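Local coordinates for protein fructose-bisphosphate aldolase (Thermus caldophilus, PDB 2FJK) that belongs to the class II fructose-bisphosphate aldolases of the TIM-barrel clan and holds 1,3-dihydroxyacetonephosphate in a pocket within this fold, at residues Val19-Thr24 with Lys249-Thr254; Val129-Gly134 with Thr165-Leu170; Leu205-Ala210 with Leu245-Ile250. One frame throughout, in Å; residues are numbered along the deposited sequence.

Overall arrangement
All three contacts are buried, and together they follow the wall of the barrel. Interactions 1 and 3 share strand 247-252: strand 19-23 pairs with one edge of it and strand 205-207 with the other, and their centres are about 10 Å apart. Both reach 1,3-dihydroxyacetonephosphate. Interaction 2 lies farther from the middle of the chain, about 17 Å from interaction 1 by centres, and joins a strand to a loop. Its chemistry differs: a carboxylate and backbone N-H groups grip the strand's start, where the others rest on parallel strand pairing, regular in interaction 1 and broken by a beta bulge in interaction 3. A salt bridge, Glu130 to Lys249, ties it to both others.

Interaction 1: residues Val19-Thr24 with Lys249-Thr254; sequences VGAFNT and KINTDT. With 13P (1,3-dihydroxyacetonephosphate), chain E.
The methyl of Ala21 meets two longer side chains of the neighbouring strand, both from the same side: Lys249 CE is 3.7 Å from Ala21 CB and Asn251 ND2 is 3.5 Å from it. Lys249 can reach past the small methyl because its CG is anti to the backbone N (chi1 165°) and the rest of the chain is fully extended; its NZ goes on to a salt bridge with Glu130 and a hydrogen bond with His78. On the other face of the sheet Phe22 and Thr252 run side by side in the same direction, with Phe22 CD2 4.0 Å from Thr252 CB. The ring also meets Ile33 of helix 27-38 and Val292 of helix 277-299, and Thr252 OG1 is hydrogen-bonded to Arg295 NE.

At the far end the side chains of Asn23 and Asp253 cross at about a right angle, and their amide and carboxylate planes are 33° apart. Asn23 ND2 comes within 3.0 Å of Asp253 CB. A water gives hydrogen bonds to Asn23 O and Asp253 OD1, while Arg257 holds OD2 in a salt bridge. The backbones underneath are paired in parallel: Ile250 N to Val19 O, Ala21 N to Ile250 O at 2.8 Å and Thr252 N to Ala21 O at 2.9 Å, with a weaker bond from Asn23 N to Thr252 O closing the ladder.

Beyond it, Asp253 N and Thr254 N both donate to O3P of 1,3-dihydroxyacetonephosphate, each at 2.7 Å, and Thr254 OG1 donates to O1P. Thr254 begins helix 254-270, whose N-terminal end may help to stabilise the negative phosphate. Backbone N-H groups binding phosphate where a strand hands over to a helix are a classic feature of TIM-barrel active sites.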
loop_
_atom_site.group_PDB
_atom_site.type_symbol
_atom_site.label_atom_id
_atom_site.label_comp_id
_atom_site.label_asym_id
_atom_site.label_seq_id
_atom_site.Cartn_x
_atom_site.Cartn_y
_atom_site.Cartn_z
ATOM N N VAL A 19 12.013 1.976 25.689
ATOM C CA VAL A 19 11.520 1.338 24.485
ATOM C C VAL A 19 12.712 1.056 23.592
ATOM O O VAL A 19 13.544 1.934 23.357
ATOM C CB VAL A 19 10.546 2.251 23.735
ATOM C CG1 VAL A 19 10.313 1.723 22.333
ATOM C CG2 VAL A 19 9.241 2.339 24.499
ATOM N N GLY A 20 12.798 -0.172 23.098
ATOM C CA GLY A 20 13.915 -0.527 22.243
ATOM C C GLY A 20 13.796 -0.089 20.795
ATOM O O GLY A 20 12.729 -0.186 20.187
ATOM N N ALA A 21 14.894 0.427 20.253
ATOM C CA ALA A 21 14.950 0.836 18.856
ATOM C C ALA A 21 15.915 -0.196 18.297
ATOM O O ALA A 21 16.989 -0.415 18.863
ATOM C CB ALA A 21 15.522 2.253 18.714
ATOM N N PHE A 22 15.524 -0.853 17.212
ATOM C CA PHE A 22 16.365 -1.880 16.628
ATOM C C PHE A 22 16.612 -1.652 15.148
ATOM O O PHE A 22 15.675 -1.434 14.372
ATOM C CB PHE A 22 15.736 -3.256 16.844
ATOM C CG PHE A 22 15.417 -3.558 18.283
ATOM C CD1 PHE A 22 14.244 -3.088 18.865
ATOM C CD2 PHE A 22 16.296 -4.306 19.060
ATOM C CE1 PHE A 22 13.945 -3.357 20.201
ATOM C CE2 PHE A 22 16.009 -4.582 20.401
ATOM C CZ PHE A 22 14.829 -4.104 20.971
ATOM N N ASN A 23 17.881 -1.711 14.765
ATOM C CA ASN A 23 18.275 -1.498 13.379
ATOM C C ASN A 23 17.922 -2.694 12.525
ATOM O O ASN A 23 18.064 -3.835 12.955
ATOM C CB ASN A 23 19.777 -1.217 13.296
ATOM C CG ASN A 23 20.126 0.129 13.848
ATOM O OD1 ASN A 23 20.043 1.147 13.148
ATOM N ND2 ASN A 23 20.496 0.160 15.119
ATOM N N THR A 24 17.449 -2.411 11.315
ATOM C CA THR A 24 17.056 -3.449 10.370
ATOM C C THR A 24 17.637 -3.106 9.022
ATOM O O THR A 24 17.775 -1.934 8.692
ATOM C CB THR A 24 15.546 -3.500 10.141
ATOM O OG1 THR A 24 14.858 -3.384 11.386
ATOM C CG2 THR A 24 15.180 -4.804 9.455
ATOM N N LYS A 249 14.525 5.795 25.202
ATOM C CA LYS A 249 14.764 5.078 23.954
ATOM C C LYS A 249 16.189 4.545 23.903
ATOM O O LYS A 249 17.156 5.292 24.087
ATOM C CB LYS A 249 14.525 5.995 22.758
ATOM C CG LYS A 249 15.103 5.453 21.460
ATOM C CD LYS A 249 14.846 6.396 20.293
ATOM C CE LYS A 249 15.561 5.900 19.037
ATOM N NZ LYS A 249 15.139 6.666 17.842
ATOM N N ILE A 250 16.311 3.249 23.637
ATOM C CA ILE A 250 17.610 2.605 23.586
ATOM C C ILE A 250 17.838 1.896 22.256
ATOM O O ILE A 250 17.064 1.021 21.854
ATOM C CB ILE A 250 17.741 1.597 24.734
ATOM C CG1 ILE A 250 17.283 2.252 26.038
ATOM C CG2 ILE A 250 19.178 1.150 24.870
ATOM C CD1 ILE A 250 17.224 1.309 27.203
ATOM N N ASN A 251 18.914 2.277 21.577
ATOM C CA ASN A 251 19.252 1.693 20.289
ATOM C C ASN A 251 20.149 0.466 20.409
ATOM O O ASN A 251 21.118 0.462 21.172
ATOM C CB ASN A 251 19.934 2.742 19.420
ATOM C CG ASN A 251 18.965 3.480 18.514
ATOM O OD1 ASN A 251 18.868 3.183 17.317
ATOM N ND2 ASN A 251 18.243 4.447 19.076
ATOM N N THR A 252 19.822 -0.570 19.638
ATOM C CA THR A 252 20.588 -1.822 19.612
ATOM C C THR A 252 20.804 -2.252 18.168
ATOM O O THR A 252 19.841 -2.423 17.417
ATOM C CB THR A 252 19.843 -2.968 20.326
ATOM O OG1 THR A 252 19.505 -2.559 21.650
ATOM C CG2 THR A 252 20.720 -4.223 20.394
ATOM N N ASP A 253 22.063 -2.448 17.785
ATOM C CA ASP A 253 22.388 -2.833 16.419
ATOM C C ASP A 253 23.429 -3.956 16.390
ATOM O O ASP A 253 23.157 -5.041 15.884
ATOM C CB ASP A 253 22.896 -1.595 15.662
ATOM C CG ASP A 253 23.200 -1.871 14.207
ATOM O OD1 ASP A 253 22.918 -2.983 13.727
ATOM O OD2 ASP A 253 23.724 -0.957 13.537
ATOM N N THR A 254 24.616 -3.683 16.927
ATOM C CA THR A 254 25.697 -4.665 16.984
ATOM C C THR A 254 25.253 -6.045 17.512
ATOM O O THR A 254 25.579 -7.074 16.918
ATOM C CB THR A 254 26.857 -4.162 17.888
ATOM O OG1 THR A 254 27.493 -3.032 17.278
ATOM C CG2 THR A 254 27.883 -5.264 18.108
HETATM P P 13P E . 25.467 -0.378 18.625
HETATM O O1P 13P E . 26.653 -0.644 17.579
HETATM O O2P 13P E . 26.142 -0.296 20.055
HETATM O O3P 13P E . 24.470 -1.576 18.584
HETATM O O1 13P E . 24.731 0.990 18.218
HETATM C C1 13P E . 23.327 1.104 18.440
HETATM C C2 13P E . 23.006 2.562 18.227
HETATM O O2 13P E . 23.655 3.414 18.828
HETATM C C3 13P E . 21.888 2.988 17.277
HETATM O O3 13P E . 21.855 4.406 17.152
HETATM O O HOH W 1 20.987 -5.047 13.070
#

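Interaction 2: residues Val129-Gly134 with Thr165-Leu170; sequences VEAELG and TGADYL
Asp168 carries CG beside its own backbone N (chi1 -52°), and this swings the carboxylate back to the start of strand 128-133. OD2 accepts the N-H of Val129 at 2.7 Å, nearly straight, through the lone pair that faces away from the other carboxylate oxygen; His123 NE2 is a second partner of the same oxygen. The backbone of Asp168 returns the favour, its N donating to Val129 O at 2.8 Å in the plane of the carbonyl. Tyr169 N adds a weak bond to that oxygen, so Val129 is gripped at both its N and its O.

Tyr169 also turns CG beside its backbone N, and the ring edge then meets Glu130, with Tyr169 CD2 3.5 Å from Glu130 CB. The two side chains cross at about a right angle. Their polar ends part company: Tyr169 OH bonds to Thr128 OG1 and Thr4 O, while Glu130 OE1 makes a salt bridge with Lys249.

One residue on, Leu170 has a positive phi of 94° and brings its CA within 3.0 Å of Ala131 O in a CA-H...O contact. Its CD1 lies along the strand, 3.4 Å from Ala131 O and 4.3 Å from Leu133 CB. Ala131 CB and Ala167 CB touch at 4.0 Å. Helix 155-164 packs here, Phe161 on Ala131 and Met162 on Ala167 and Leu170.

The loop leads from that helix into strand 171-172, which pairs in parallel with strand 128-133: the returning end of a beta-alpha-beta crossover in the TIM barrel.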
loop_
_atom_site.group_PDB
_atom_site.type_symbol
_atom_site.label_atom_id
_atom_site.label_comp_id
_atom_site.label_asym_id
_atom_site.label_seq_id
_atom_site.Cartn_x
_atom_site.Cartn_y
_atom_site.Cartn_z
ATOM N N VAL A 129 11.138 14.571 15.646
ATOM C CA VAL A 129 12.568 14.712 15.419
ATOM C C VAL A 129 13.431 14.446 16.636
ATOM O O VAL A 129 13.155 14.938 17.732
ATOM C CB VAL A 129 12.894 16.132 14.921
ATOM C CG1 VAL A 129 14.398 16.338 14.840
ATOM C CG2 VAL A 129 12.264 16.350 13.567
ATOM N N GLU A 130 14.473 13.650 16.434
ATOM C CA GLU A 130 15.418 13.364 17.497
ATOM C C GLU A 130 16.677 14.140 17.126
ATOM O O GLU A 130 17.013 14.260 15.947
ATOM C CB GLU A 130 15.760 11.873 17.567
ATOM C CG GLU A 130 16.659 11.544 18.750
ATOM C CD GLU A 130 17.118 10.099 18.778
ATOM O OE1 GLU A 130 16.266 9.193 18.675
ATOM O OE2 GLU A 130 18.337 9.872 18.915
ATOM N N ALA A 131 17.364 14.678 18.119
ATOM C CA ALA A 131 18.590 15.418 17.858
ATOM C C ALA A 131 19.612 15.033 18.909
ATOM O O ALA A 131 19.249 14.616 20.008
ATOM C CB ALA A 131 18.317 16.910 17.907
ATOM N N GLU A 132 20.890 15.154 18.581
ATOM C CA GLU A 132 21.901 14.809 19.560
ATOM C C GLU A 132 22.895 15.924 19.833
ATOM O O GLU A 132 23.288 16.669 18.936
ATOM C CB GLU A 132 22.632 13.522 19.151
ATOM C CG GLU A 132 23.314 13.549 17.802
ATOM C CD GLU A 132 23.734 12.151 17.346
ATOM O OE1 GLU A 132 24.450 11.450 18.102
ATOM O OE2 GLU A 132 23.339 11.755 16.226
ATOM N N LEU A 133 23.273 16.033 21.101
ATOM C CA LEU A 133 24.231 17.022 21.565
ATOM C C LEU A 133 25.336 16.246 22.273
ATOM O O LEU A 133 25.063 15.443 23.170
ATOM C CB LEU A 133 23.560 17.983 22.543
ATOM C CG LEU A 133 24.377 19.175 23.029
ATOM C CD1 LEU A 133 24.860 20.025 21.835
ATOM C CD2 LEU A 133 23.507 19.997 23.967
ATOM N N GLY A 134 26.578 16.480 21.867
ATOM C CA GLY A 134 27.694 15.769 22.464
ATOM C C GLY A 134 28.061 14.599 21.572
ATOM O O GLY A 134 27.195 14.019 20.924
ATOM N N THR A 165 15.771 24.548 19.239
ATOM C CA THR A 165 15.329 23.663 18.165
ATOM C C THR A 165 13.984 23.134 18.658
ATOM O O THR A 165 13.701 23.185 19.852
ATOM C CB THR A 165 16.280 22.461 17.960
ATOM O OG1 THR A 165 16.186 21.576 19.085
ATOM C CG2 THR A 165 17.712 22.928 17.809
ATOM N N GLY A 166 13.147 22.636 17.763
ATOM C CA GLY A 166 11.871 22.113 18.223
ATOM C C GLY A 166 11.934 20.607 18.416
ATOM O O GLY A 166 10.901 19.940 18.456
ATOM N N ALA A 167 13.144 20.068 18.546
ATOM C CA ALA A 167 13.311 18.626 18.703
ATOM C C ALA A 167 12.401 18.030 19.781
ATOM O O ALA A 167 12.052 18.689 20.761
ATOM C CB ALA A 167 14.770 18.291 18.990
ATOM N N ASP A 168 12.034 16.769 19.583
ATOM C CA ASP A 168 11.147 16.054 20.482
ATOM C C ASP A 168 11.829 15.083 21.446
ATOM O O ASP A 168 11.278 14.787 22.505
ATOM C CB ASP A 168 10.122 15.265 19.656
ATOM C CG ASP A 168 9.417 16.120 18.632
ATOM O OD1 ASP A 168 8.587 16.954 19.033
ATOM O OD2 ASP A 168 9.698 15.963 17.427
ATOM N N TYR A 169 13.013 14.584 21.101
ATOM C CA TYR A 169 13.664 13.595 21.966
ATOM C C TYR A 169 14.986 13.972 22.633
ATOM O O TYR A 169 15.017 14.262 23.827
ATOM C CB TYR A 169 13.846 12.282 21.191
ATOM C CG TYR A 169 12.610 11.861 20.433
ATOM C CD1 TYR A 169 11.353 11.947 21.026
ATOM C CD2 TYR A 169 12.688 11.401 19.111
ATOM C CE1 TYR A 169 10.211 11.597 20.338
ATOM C CE2 TYR A 169 11.536 11.042 18.405
ATOM C CZ TYR A 169 10.301 11.147 19.031
ATOM O OH TYR A 169 9.137 10.806 18.375
ATOM N N LEU A 170 16.067 13.944 21.864
ATOM C CA LEU A 170 17.419 14.263 22.340
ATOM C C LEU A 170 18.244 13.062 22.779
ATOM O O LEU A 170 18.002 12.466 23.822
ATOM C CB LEU A 170 17.410 15.288 23.489
ATOM C CG LEU A 170 18.813 15.508 24.086
ATOM C CD1 LEU A 170 19.727 16.085 23.014
ATOM C CD2 LEU A 170 18.762 16.433 25.295
#

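Interaction 3: residues Leu205-Ala210 with Leu245-Ile250; sequences LVLHGA and LGIAKI. With 13P (1,3-dihydroxyacetonephosphate), chain E.
A beta bulge marks this pairing of parallel barrel strands 205-207 and 247-252, where the register slips by one residue between Leu205 and Val206. The oxygen of Leu205 takes two donors at the slip, Ala248 N at 2.8 Å and Lys249 N at 3.1 Å from Leu205 O. Regular pairing then resumes, with Leu207 N donating to Lys249 O at 2.8 Å in an almost straight bond (173°).

Just ahead of the bulge, helix 236-244 ends in a Schellman motif at Gly246, which has positive phi. Its carbonyl oxygen lies 3.2 Å from Leu205 CB and weakly accepts Leu205 N. Ile247 then packs with two branches: CG2 is 3.7 Å from Leu207 CB, while CD1, folded back by a chi2 of -66°, touches Leu205 CB as well as Leu207 CB.

Val206 and Lys249 run side by side on the other face. Val206 CG1 lies alongside the extended lysine, 3.5 Å from Lys249 CD, a tight carbon contact. Farther on, Ala210 CB presses on Ile250 CG2, also at 3.5 Å. His208, Gly209 and Ala210, which follow the strand, help line the pocket of 1,3-dihydroxyacetonephosphate; the ligand's very short approach to His208 and Gly209 makes the detail there doubtful.

Helix 191-200 packs on Leu205 and Ile247 through Leu194, and Ile239 of helix 236-244 meets Leu207 and Ile250. Val206 pairs by its backbone with Leu170 and Val172, placing strand 171-172 next in the wall; across strand 247-252, the backbone of Val19 of strand 19-23 is hydrogen-bonded to that of Ala248.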
loop_
_atom_site.group_PDB
_atom_site.type_symbol
_atom_site.label_atom_id
_atom_site.label_comp_id
_atom_site.label_asym_id
_atom_site.label_seq_id
_atom_site.Cartn_x
_atom_site.Cartn_y
_atom_site.Cartn_z
ATOM N N LEU A 205 14.636 11.052 26.691
ATOM C CA LEU A 205 16.058 10.937 26.373
ATOM C C LEU A 205 16.365 9.685 25.578
ATOM O O LEU A 205 15.678 8.674 25.714
ATOM C CB LEU A 205 16.896 10.936 27.652
ATOM C CG LEU A 205 16.779 12.176 28.539
ATOM C CD1 LEU A 205 17.659 12.041 29.771
ATOM C CD2 LEU A 205 17.138 13.431 27.759
ATOM N N VAL A 206 17.419 9.754 24.771
ATOM C CA VAL A 206 17.815 8.640 23.917
ATOM C C VAL A 206 19.255 8.185 24.103
ATOM O O VAL A 206 20.177 9.001 24.162
ATOM C CB VAL A 206 17.615 9.009 22.443
ATOM C CG1 VAL A 206 17.776 7.770 21.565
ATOM C CG2 VAL A 206 16.259 9.652 22.270
ATOM N N LEU A 207 19.441 6.870 24.166
ATOM C CA LEU A 207 20.761 6.291 24.356
ATOM C C LEU A 207 21.196 5.408 23.187
ATOM O O LEU A 207 20.645 4.332 22.980
ATOM C CB LEU A 207 20.770 5.463 25.645
ATOM C CG LEU A 207 22.113 4.940 26.148
ATOM C CD1 LEU A 207 23.015 6.122 26.480
ATOM C CD2 LEU A 207 21.894 4.072 27.379
ATOM N N HIS A 208 22.187 5.865 22.427
ATOM C CA HIS A 208 22.699 5.087 21.305
ATOM C C HIS A 208 23.926 4.300 21.721
ATOM O O HIS A 208 24.385 4.414 22.854
ATOM C CB HIS A 208 23.047 5.988 20.117
ATOM C CG HIS A 208 21.851 6.548 19.419
ATOM N ND1 HIS A 208 21.221 7.703 19.830
ATOM C CD2 HIS A 208 21.142 6.087 18.361
ATOM C CE1 HIS A 208 20.178 7.930 19.052
ATOM N NE2 HIS A 208 20.107 6.965 18.154
ATOM N N GLY A 209 24.450 3.500 20.793
ATOM C CA GLY A 209 25.623 2.692 21.067
ATOM C C GLY A 209 25.442 1.946 22.367
ATOM O O GLY A 209 26.368 1.852 23.178
ATOM N N ALA A 210 24.248 1.390 22.556
ATOM C CA ALA A 210 23.940 0.695 23.796
ATOM C C ALA A 210 23.955 -0.824 23.772
ATOM O O ALA A 210 23.439 -1.446 24.694
ATOM C CB ALA A 210 22.597 1.191 24.339
ATOM N N LEU A 245 16.762 6.762 35.085
ATOM C CA LEU A 245 17.127 8.167 35.156
ATOM C C LEU A 245 16.562 9.067 34.070
ATOM O O LEU A 245 16.800 10.267 34.100
ATOM C CB LEU A 245 18.646 8.315 35.185
ATOM C CG LEU A 245 19.313 7.902 36.496
ATOM C CD1 LEU A 245 20.818 8.093 36.384
ATOM C CD2 LEU A 245 18.752 8.742 37.638
ATOM N N GLY A 246 15.829 8.507 33.108
ATOM C CA GLY A 246 15.264 9.347 32.057
ATOM C C GLY A 246 15.484 8.889 30.621
ATOM O O GLY A 246 14.966 9.501 29.688
ATOM N N ILE A 247 16.270 7.832 30.442
ATOM C CA ILE A 247 16.537 7.283 29.117
ATOM C C ILE A 247 15.277 6.519 28.724
ATOM O O ILE A 247 14.941 5.515 29.347
ATOM C CB ILE A 247 17.752 6.308 29.150
ATOM C CG1 ILE A 247 19.049 7.085 29.408
ATOM C CG2 ILE A 247 17.846 5.533 27.842
ATOM C CD1 ILE A 247 19.443 8.026 28.292
ATOM N N ALA A 248 14.581 7.003 27.701
ATOM C CA ALA A 248 13.339 6.376 27.248
ATOM C C ALA A 248 13.468 5.547 25.967
ATOM O O ALA A 248 12.608 4.701 25.677
ATOM C CB ALA A 248 12.264 7.445 27.064
ATOM N N LYS A 249 14.525 5.795 25.202
ATOM C CA LYS A 249 14.764 5.078 23.954
ATOM C C LYS A 249 16.189 4.545 23.903
ATOM O O LYS A 249 17.156 5.292 24.087
ATOM C CB LYS A 249 14.525 5.995 22.758
ATOM C CG LYS A 249 15.103 5.453 21.460
ATOM C CD LYS A 249 14.846 6.396 20.293
ATOM C CE LYS A 249 15.561 5.900 19.037
ATOM N NZ LYS A 249 15.139 6.666 17.842
ATOM N N ILE A 250 16.311 3.249 23.637
ATOM C CA ILE A 250 17.610 2.605 23.586
ATOM C C ILE A 250 17.838 1.896 22.256
ATOM O O ILE A 250 17.064 1.021 21.854
ATOM C CB ILE A 250 17.741 1.597 24.734
ATOM C CG1 ILE A 250 17.283 2.252 26.038
ATOM C CG2 ILE A 250 19.178 1.150 24.870
ATOM C CD1 ILE A 250 17.224 1.309 27.203
HETATM P P 13P E . 25.467 -0.378 18.625
HETATM O O1P 13P E . 26.653 -0.644 17.579
HETATM O O2P 13P E . 26.142 -0.296 20.055
HETATM O O3P 13P E . 24.470 -1.576 18.584
HETATM O O1 13P E . 24.731 0.990 18.218
HETATM C C1 13P E . 23.327 1.104 18.440
HETATM C C2 13P E . 23.006 2.562 18.227
HETATM O O2 13P E . 23.655 3.414 18.828
HETATM C C3 13P E . 21.888 2.988 17.277
HETATM O O3 13P E . 21.855 4.406 17.152
#